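Local coordinates for protein nisin leader peptide-processing serine protease NisP (Lactococcus lactis subsp. lactis, PDB 4MZD) that removes the leader peptide from the nisin precursor, probably as a subtilisin-like serine endopeptidase using a charge-relay system, at residues K119-K124 and A187-R192; I141-K144 and G148-V151; N171-F176 and D196-I201. All blocks are in the same frame, centred on the assembly; numbering follows the deposited sequence.

Contact 1. Residues K119-K124 and A187-R192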
loop_
_atom_site.group_PDB
_atom_site.type_symbol
_atom_site.label_atom_id
_atom_site.label_comp_id
_atom_site.label_asym_id
_atom_site.label_seq_id
_atom_site.Cartn_x
_atom_site.Cartn_y
_atom_site.Cartn_z
ATOM N N LYS A 119 4.522 8.364 14.600
ATOM C CA LYS A 119 3.396 9.004 15.248
ATOM C C LYS A 119 2.182 8.103 15.178
ATOM O O LYS A 119 1.930 7.457 14.165
ATOM C CB LYS A 119 3.064 10.336 14.577
ATOM C CG LYS A 119 2.169 11.230 15.420
ATOM C CD LYS A 119 2.940 11.863 16.574
ATOM C CE LYS A 119 4.046 12.784 16.085
ATOM N NZ LYS A 119 4.796 13.413 17.217
ATOM N N ASN A 120 1.429 8.086 16.269
ATOM C CA ASN A 120 0.108 7.476 16.302
ATOM C C ASN A 120 -0.949 8.539 16.032
ATOM O O ASN A 120 -1.049 9.518 16.782
ATOM C CB ASN A 120 -0.128 6.843 17.665
ATOM C CG ASN A 120 -1.513 6.261 17.797
ATOM O OD1 ASN A 120 -2.116 5.825 16.813
ATOM N ND2 ASN A 120 -2.029 6.243 19.020
ATOM N N LEU A 121 -1.717 8.348 14.959
ATOM C CA LEU A 121 -2.783 9.276 14.585
ATOM C C LEU A 121 -4.165 8.747 14.970
ATOM O O LEU A 121 -5.172 9.405 14.718
ATOM C CB LEU A 121 -2.753 9.582 13.079
ATOM C CG LEU A 121 -1.538 10.300 12.479
ATOM C CD1 LEU A 121 -1.195 11.544 13.278
ATOM C CD2 LEU A 121 -0.311 9.385 12.348
ATOM N N VAL A 122 -4.228 7.562 15.569
ATOM C CA VAL A 122 -5.514 7.000 15.972
ATOM C C VAL A 122 -5.979 7.701 17.249
ATOM O O VAL A 122 -5.280 7.680 18.258
ATOM C CB VAL A 122 -5.420 5.481 16.217
ATOM C CG1 VAL A 122 -6.771 4.939 16.665
ATOM C CG2 VAL A 122 -4.930 4.764 14.967
ATOM N N PRO A 123 -7.155 8.350 17.212
ATOM C CA PRO A 123 -7.596 9.084 18.401
ATOM C C PRO A 123 -8.034 8.147 19.509
ATOM O O PRO A 123 -8.260 6.962 19.274
ATOM C CB PRO A 123 -8.802 9.876 17.892
ATOM C CG PRO A 123 -9.339 9.040 16.784
ATOM C CD PRO A 123 -8.124 8.453 16.109
ATOM N N LYS A 124 -8.174 8.689 20.713
ATOM C CA LYS A 124 -8.744 7.929 21.811
ATOM C C LYS A 124 -10.100 7.365 21.391
ATOM O O LYS A 124 -10.925 8.071 20.804
ATOM C CB LYS A 124 -8.905 8.817 23.043
ATOM C CG LYS A 124 -9.392 8.069 24.268
ATOM C CD LYS A 124 -9.437 8.970 25.483
ATOM C CE LYS A 124 -9.839 8.190 26.721
ATOM N NZ LYS A 124 -9.939 9.074 27.909
ATOM N N ALA A 187 -4.962 11.817 6.364
ATOM C CA ALA A 187 -4.458 13.104 5.895
ATOM C C ALA A 187 -3.426 13.684 6.859
ATOM O O ALA A 187 -2.382 14.175 6.434
ATOM C CB ALA A 187 -5.612 14.089 5.653
ATOM N N ARG A 188 -3.707 13.610 8.155
ATOM C CA ARG A 188 -2.738 14.056 9.155
ATOM C C ARG A 188 -1.444 13.248 9.062
ATOM O O ARG A 188 -0.348 13.787 9.212
ATOM C CB ARG A 188 -3.321 13.958 10.571
ATOM C CG ARG A 188 -4.240 15.111 10.941
ATOM C CD ARG A 188 -4.644 15.088 12.410
ATOM N NE ARG A 188 -5.485 13.941 12.739
ATOM C CZ ARG A 188 -5.192 13.034 13.669
ATOM N NH1 ARG A 188 -4.074 13.139 14.376
ATOM N NH2 ARG A 188 -6.018 12.021 13.895
ATOM N N ALA A 189 -1.575 11.949 8.825
ATOM C CA ALA A 189 -0.404 11.084 8.703
ATOM C C ALA A 189 0.444 11.434 7.487
ATOM O O ALA A 189 1.675 11.407 7.560
ATOM C CB ALA A 189 -0.823 9.620 8.655
ATOM N N ILE A 190 -0.205 11.759 6.369
ATOM C CA ILE A 190 0.525 12.154 5.169
ATOM C C ILE A 190 1.350 13.408 5.443
ATOM O O ILE A 190 2.534 13.476 5.111
ATOM C CB ILE A 190 -0.438 12.395 3.987
ATOM C CG1 ILE A 190 -1.055 11.069 3.520
ATOM C CG2 ILE A 190 0.288 13.099 2.845
ATOM C CD1 ILE A 190 -2.268 11.247 2.604
ATOM N N ARG A 191 0.723 14.399 6.065
ATOM C CA ARG A 191 1.424 15.639 6.387
ATOM C C ARG A 191 2.598 15.387 7.326
ATOM O O ARG A 191 3.690 15.929 7.132
ATOM C CB ARG A 191 0.465 16.647 7.014
ATOM C CG ARG A 191 -0.615 17.120 6.072
ATOM C CD ARG A 191 -1.568 18.063 6.783
ATOM N NE ARG A 191 -2.684 18.442 5.929
ATOM C CZ ARG A 191 -2.668 19.481 5.101
ATOM N NH1 ARG A 191 -1.589 20.254 5.021
ATOM N NH2 ARG A 191 -3.734 19.744 4.352
ATOM N N ARG A 192 2.369 14.567 8.346
ATOM C CA ARG A 192 3.401 14.267 9.335
ATOM C C ARG A 192 4.570 13.506 8.714
ATOM O O ARG A 192 5.734 13.787 9.007
ATOM C CB ARG A 192 2.802 13.464 10.492
ATOM C CG ARG A 192 3.737 13.249 11.671
ATOM C CD ARG A 192 4.054 14.564 12.376
ATOM N NE ARG A 192 5.346 15.106 11.974
ATOM C CZ ARG A 192 5.772 16.322 12.299
ATOM N NH1 ARG A 192 4.993 17.130 13.008
ATOM N NH2 ARG A 192 6.967 16.737 11.906
HETATM O O HOH W 1 -5.026 11.537 17.312
#
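Leu121 and Arg188 run past each other in opposite directions, and their pairing shows how one arginine can serve a polar and an apolar neighbour at once. With chi1 at -80°, the Arg188 chain sets out with CG anti to the carbonyl carbon; a bend at chi3 then turns the guanidinium toward the backbone of the residue whose side chain it passes. Arg188 NH2 lies 2.9 Å from the carbonyl oxygen Leu121 O and donates to it, in the carbonyl plane and on a lone pair. The bond is bent, 139° at the hydrogen, and the oxygen sits near the guanidinium edge, tilted 26° from its plane. The other terminal nitrogen, Arg188 NH1, comes within 3.5 Å of the methyl Leu121 CD1. A water gives this corner only weak support.

The second leucine branch goes to the helix itself: Leu121 CD2 is 3.7 Å from Ala189 CB, and Leu121 CG is 3.9 Å from the same methyl. Val175 touches both side chains, extending the apolar patch. Farther along, the bent chains of Lys119 and Arg192 cross; in one of the two conformers of Arg192, Lys119 CE is 4.1 Å from Arg192 CD, the polar ends stay apart with Arg192 NE 5.5 Å from Lys119 NZ, and the arginine's salt bridge goes to Asp196.

The end of strand 117-120, where Asn120 begins an Asx turn, is joined in this way to helix 183-195 of the subtilisin-like domain through Lys119 and Leu121. Because Glu184 forms a salt bridge with Arg188 NE, the guanidinium is held at NE as well as at NH2, which should limit its rotation and keep NH2 directed at Leu121 O, the carbonyl just past the strand's end.

Contact 2. Residues I141-K144 and G148-V151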
loop_
_atom_site.group_PDB
_atom_site.type_symbol
_atom_site.label_atom_id
_atom_site.label_comp_id
_atom_site.label_asym_id
_atom_site.label_seq_id
_atom_site.Cartn_x
_atom_site.Cartn_y
_atom_site.Cartn_z
ATOM N N ILE A 141 2.734 3.153 18.587
ATOM C CA ILE A 141 2.685 2.690 17.205
ATOM C C ILE A 141 2.718 1.166 17.087
ATOM O O ILE A 141 2.968 0.619 16.016
ATOM C CB ILE A 141 3.765 3.373 16.322
ATOM C CG1 ILE A 141 5.153 3.293 16.968
ATOM C CG2 ILE A 141 3.386 4.834 16.067
ATOM C CD1 ILE A 141 5.744 1.901 17.017
ATOM N N VAL A 142 2.428 0.488 18.190
ATOM C CA VAL A 142 2.396 -0.969 18.201
ATOM C C VAL A 142 1.301 -1.498 17.265
ATOM O O VAL A 142 0.185 -0.980 17.243
ATOM C CB VAL A 142 2.183 -1.490 19.637
ATOM C CG1 VAL A 142 1.949 -2.991 19.646
ATOM C CG2 VAL A 142 3.377 -1.108 20.515
ATOM N N ASP A 143 1.633 -2.534 16.505
ATOM C CA ASP A 143 0.724 -3.112 15.525
ATOM C C ASP A 143 -0.161 -4.158 16.193
ATOM O O ASP A 143 0.305 -5.249 16.542
ATOM C CB ASP A 143 1.548 -3.743 14.404
ATOM C CG ASP A 143 0.704 -4.346 13.308
ATOM O OD1 ASP A 143 -0.533 -4.139 13.292
ATOM O OD2 ASP A 143 1.293 -5.024 12.444
ATOM N N LYS A 144 -1.438 -3.822 16.364
ATOM C CA LYS A 144 -2.405 -4.729 16.979
ATOM C C LYS A 144 -3.030 -5.691 15.962
ATOM O O LYS A 144 -3.691 -6.657 16.339
ATOM C CB LYS A 144 -3.530 -3.930 17.649
ATOM C CG LYS A 144 -3.104 -2.994 18.774
ATOM C CD LYS A 144 -4.339 -2.314 19.374
ATOM C CE LYS A 144 -4.023 -1.495 20.625
ATOM N NZ LYS A 144 -3.672 -0.071 20.334
ATOM N N GLY A 148 0.300 -3.776 9.246
ATOM C CA GLY A 148 1.407 -2.847 9.105
ATOM C C GLY A 148 2.760 -3.533 9.116
ATOM O O GLY A 148 3.693 -3.116 8.424
ATOM N N THR A 149 2.881 -4.575 9.927
ATOM C CA THR A 149 4.114 -5.347 9.991
ATOM C C THR A 149 4.319 -6.140 8.698
ATOM O O THR A 149 5.450 -6.269 8.197
ATOM C CB THR A 149 4.104 -6.268 11.230
ATOM O OG1 THR A 149 3.959 -5.464 12.407
ATOM C CG2 THR A 149 5.383 -7.086 11.344
ATOM N N GLU A 150 3.218 -6.646 8.146
ATOM C CA GLU A 150 3.231 -7.398 6.894
ATOM C C GLU A 150 3.653 -6.498 5.725
ATOM O O GLU A 150 4.461 -6.902 4.875
ATOM C CB GLU A 150 1.853 -8.035 6.674
ATOM C CG GLU A 150 1.549 -9.121 7.702
ATOM C CD GLU A 150 0.077 -9.375 7.947
ATOM O OE1 GLU A 150 -0.777 -8.826 7.223
ATOM O OE2 GLU A 150 -0.220 -10.145 8.891
ATOM N N VAL A 151 3.121 -5.280 5.702
ATOM C CA VAL A 151 3.494 -4.290 4.705
ATOM C C VAL A 151 4.967 -3.884 4.874
ATOM O O VAL A 151 5.718 -3.823 3.896
ATOM C CB VAL A 151 2.571 -3.057 4.815
ATOM C CG1 VAL A 151 3.105 -1.882 4.010
ATOM C CG2 VAL A 151 1.164 -3.423 4.368
#
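Asp143 reaches Thr149 by extending CG anti to its backbone N (chi1 -179°), while Thr149 turns OG1 back beside its own backbone N (chi1 -59°), so that hydroxyl and amide are offered to the same oxygen. Asp143 OD2 accepts from both. Thr149 OG1 donates over 2.7 Å to the anti lone pair of Asp143 OD2, the one facing away from OD1. The amide Thr149 N, 3.0 Å from Asp143 OD2, approaches from above the carboxylate plane, 41° out of it. OD1 is gripped as well, by the backbone N of Met145 and of Gly146 and by the hydroxyl of Ser101. Five bonds therefore fix the rotation of this buried carboxylate and would offset the cost of burying its charge. Thr149 OG1 also accepts from the backbone N of Met104.

His147, Gly148 and Thr149 form the His-Gly-Thr sequence familiar from subtilases, in which the histidine is the predicted charge-relay residue. Through its bonds to the backbone N of Met145, Gly146 and Thr149, Asp143 ties the incoming loop to the start of helix 147-156. That helix sends Val151 against Ile98 and Asp100 of strand 95-100 and against Asn202 and Ser204 of strand 200-210.

Contact 3. Residues N171-F176 and D196-I201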
loop_
_atom_site.group_PDB
_atom_site.type_symbol
_atom_site.label_atom_id
_atom_site.label_comp_id
_atom_site.label_asym_id
_atom_site.label_seq_id
_atom_site.Cartn_x
_atom_site.Cartn_y
_atom_site.Cartn_z
ATOM N N ASN A 171 9.867 4.710 8.692
ATOM C CA ASN A 171 9.265 5.457 9.782
ATOM C C ASN A 171 7.775 5.140 9.808
ATOM O O ASN A 171 7.186 4.892 8.759
ATOM C CB ASN A 171 9.533 6.950 9.612
ATOM C CG ASN A 171 11.002 7.292 9.788
ATOM O OD1 ASN A 171 11.616 6.936 10.790
ATOM N ND2 ASN A 171 11.572 7.958 8.803
ATOM N N ILE A 172 7.176 5.124 10.994
ATOM C CA ILE A 172 5.892 4.464 11.209
ATOM C C ILE A 172 4.804 5.426 11.657
ATOM O O ILE A 172 4.941 6.099 12.678
ATOM C CB ILE A 172 6.049 3.369 12.283
ATOM C CG1 ILE A 172 7.214 2.438 11.931
ATOM C CG2 ILE A 172 4.744 2.623 12.500
ATOM C CD1 ILE A 172 7.066 1.745 10.612
ATOM N N TYR A 173 3.706 5.450 10.899
ATOM C CA TYR A 173 2.577 6.339 11.162
ATOM C C TYR A 173 1.326 5.484 11.287
ATOM O O TYR A 173 0.854 4.911 10.305
ATOM C CB TYR A 173 2.471 7.410 10.060
ATOM C CG TYR A 173 3.780 8.151 9.977
ATOM C CD1 TYR A 173 4.071 9.178 10.865
ATOM C CD2 TYR A 173 4.770 7.757 9.087
ATOM C CE1 TYR A 173 5.303 9.806 10.850
ATOM C CE2 TYR A 173 6.007 8.385 9.066
ATOM C CZ TYR A 173 6.265 9.408 9.944
ATOM O OH TYR A 173 7.498 10.019 9.922
ATOM N N ARG A 174 0.818 5.358 12.510
ATOM C CA ARG A 174 -0.277 4.437 12.770
ATOM C C ARG A 174 -1.629 5.116 12.600
ATOM O O ARG A 174 -1.916 6.121 13.258
ATOM C CB ARG A 174 -0.164 3.837 14.173
ATOM C CG ARG A 174 -1.212 2.770 14.444
ATOM C CD ARG A 174 -0.915 1.889 15.642
ATOM N NE ARG A 174 -1.154 2.538 16.926
ATOM C CZ ARG A 174 -2.315 2.547 17.580
ATOM N NH1 ARG A 174 -2.393 3.147 18.760
ATOM N NH2 ARG A 174 -3.385 1.951 17.082
ATOM N N VAL A 175 -2.452 4.545 11.719
ATOM C CA VAL A 175 -3.792 5.060 11.452
ATOM C C VAL A 175 -4.881 4.000 11.622
ATOM O O VAL A 175 -6.046 4.261 11.333
ATOM C CB VAL A 175 -3.907 5.722 10.055
ATOM C CG1 VAL A 175 -2.959 6.908 9.944
ATOM C CG2 VAL A 175 -3.668 4.708 8.944
ATOM N N PHE A 176 -4.512 2.813 12.092
ATOM C CA PHE A 176 -5.494 1.790 12.438
ATOM C C PHE A 176 -5.233 1.299 13.846
ATOM O O PHE A 176 -4.078 1.177 14.268
ATOM C CB PHE A 176 -5.408 0.562 11.527
ATOM C CG PHE A 176 -5.833 0.810 10.109
ATOM C CD1 PHE A 176 -7.149 0.609 9.713
ATOM C CD2 PHE A 176 -4.911 1.230 9.166
ATOM C CE1 PHE A 176 -7.534 0.821 8.404
ATOM C CE2 PHE A 176 -5.290 1.463 7.861
ATOM C CZ PHE A 176 -6.604 1.251 7.477
ATOM N N ASP A 196 8.392 14.891 8.451
ATOM C CA ASP A 196 9.500 14.129 9.012
ATOM C C ASP A 196 10.559 13.770 7.965
ATOM O O ASP A 196 11.542 13.100 8.281
ATOM C CB ASP A 196 9.000 12.853 9.688
ATOM C CG ASP A 196 8.220 13.111 10.966
ATOM O OD1 ASP A 196 8.263 14.240 11.507
ATOM O OD2 ASP A 196 7.570 12.148 11.435
ATOM N N GLY A 197 10.348 14.188 6.719
ATOM C CA GLY A 197 11.357 14.031 5.686
ATOM C C GLY A 197 11.344 12.716 4.926
ATOM O O GLY A 197 12.312 12.399 4.235
ATOM N N ASN A 198 10.262 11.952 5.036
ATOM C CA ASN A 198 10.134 10.724 4.264
ATOM C C ASN A 198 9.837 11.059 2.817
ATOM O O ASN A 198 8.741 11.524 2.503
ATOM C CB ASN A 198 8.988 9.869 4.797
ATOM C CG ASN A 198 9.226 9.403 6.206
ATOM O OD1 ASN A 198 10.013 8.485 6.443
ATOM N ND2 ASN A 198 8.558 10.039 7.157
ATOM N N LYS A 199 10.776 10.800 1.918
ATOM C CA LYS A 199 10.552 11.191 0.533
ATOM C C LYS A 199 9.615 10.248 -0.222
ATOM O O LYS A 199 9.116 10.610 -1.290
ATOM C CB LYS A 199 11.873 11.391 -0.199
ATOM C CG LYS A 199 12.711 12.530 0.396
ATOM C CD LYS A 199 11.918 13.839 0.557
ATOM C CE LYS A 199 12.700 14.885 1.360
ATOM N NZ LYS A 199 11.931 16.155 1.587
ATOM N N VAL A 200 9.371 9.061 0.335
ATOM C CA VAL A 200 8.374 8.135 -0.182
ATOM C C VAL A 200 7.427 7.784 0.959
ATOM O O VAL A 200 7.870 7.497 2.070
ATOM C CB VAL A 200 9.024 6.853 -0.756
ATOM C CG1 VAL A 200 7.959 5.908 -1.296
ATOM C CG2 VAL A 200 10.057 7.207 -1.833
ATOM N N ILE A 201 6.125 7.846 0.679
ATOM C CA ILE A 201 5.083 7.602 1.670
ATOM C C ILE A 201 4.170 6.501 1.133
ATOM O O ILE A 201 3.609 6.627 0.044
ATOM C CB ILE A 201 4.279 8.902 1.933
ATOM C CG1 ILE A 201 5.196 9.992 2.507
ATOM C CG2 ILE A 201 3.111 8.644 2.860
ATOM C CD1 ILE A 201 4.563 11.372 2.581
#
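At the return of a beta-alpha-beta crossover, Asn171 and Tyr173 of strand 169-174 meet Asp196 and Asn198, which lie in the turn between helix 183-195 and strand 200-210. Alternate strand residues point the same way, and here two of them feed a single chain of hydrogen bonds. The phenol Tyr173 OH donates to Asp196 OD2 over 2.6 Å, on the anti lone pair of that oxygen. Asp196 OD2 lies at the ring edge, in its plane, 3.3 Å from Tyr173 CE1, with carboxylate and ring turned 35° apart. Tyr173 OH also accepts from Asn198 ND2 at 3.0 Å. That amide comes from the opposite direction and stands nearly upright to the ring, 83° between their planes.

Strands 169-174 and 200-210 run parallel in the central sheet, with strand 95-100 between them, as in the alpha/beta core of subtilisin-like proteases. The helix that joins them ends in a Schellman motif, where Gly197 takes a positive phi and turns the chain so that Asn198 follows close behind Asp196.

The second half of the Asn198 amide faces Asn171. Asn171 ND2 points almost straight at Asn198 OD1, 2.9 Å away with 172° at the hydrogen, and the acceptor lies in the plane of the Asn171 amide. Asn198 OD1 has a stronger partner in the hydroxyl of Ser95, and ND2 also donates to the carbonyl of Ala193 in the helix. Both ends of this buried amide are thus committed, which fixes which way round it sits. Asn171 OD1, for its part, accepts from the backbone N of Tyr117.

Overall arrangement
From the N terminus, contact 1 opens first, at the end of strand 117-120. After a long connection, segment 141-144 opens contact 2, which closes a very short loop onto helix 147-156, wholly inside the span of contact 1. Strand 169-174 next opens contact 3; helix 183-195 closes contact 1, and the turn into strand 200-210 closes contact 3. The segments of contacts 1 and 3 therefore alternate, so these two cross, whereas contacts 2 and 3 follow in series. Strand 169-174 links all three: Arg174 pairs through its backbone with Lys119 and Leu121, and its side chain packs against Ile141 and Val142. Sheet edge, crossover helix and histidine-bearing helix are thereby tied together.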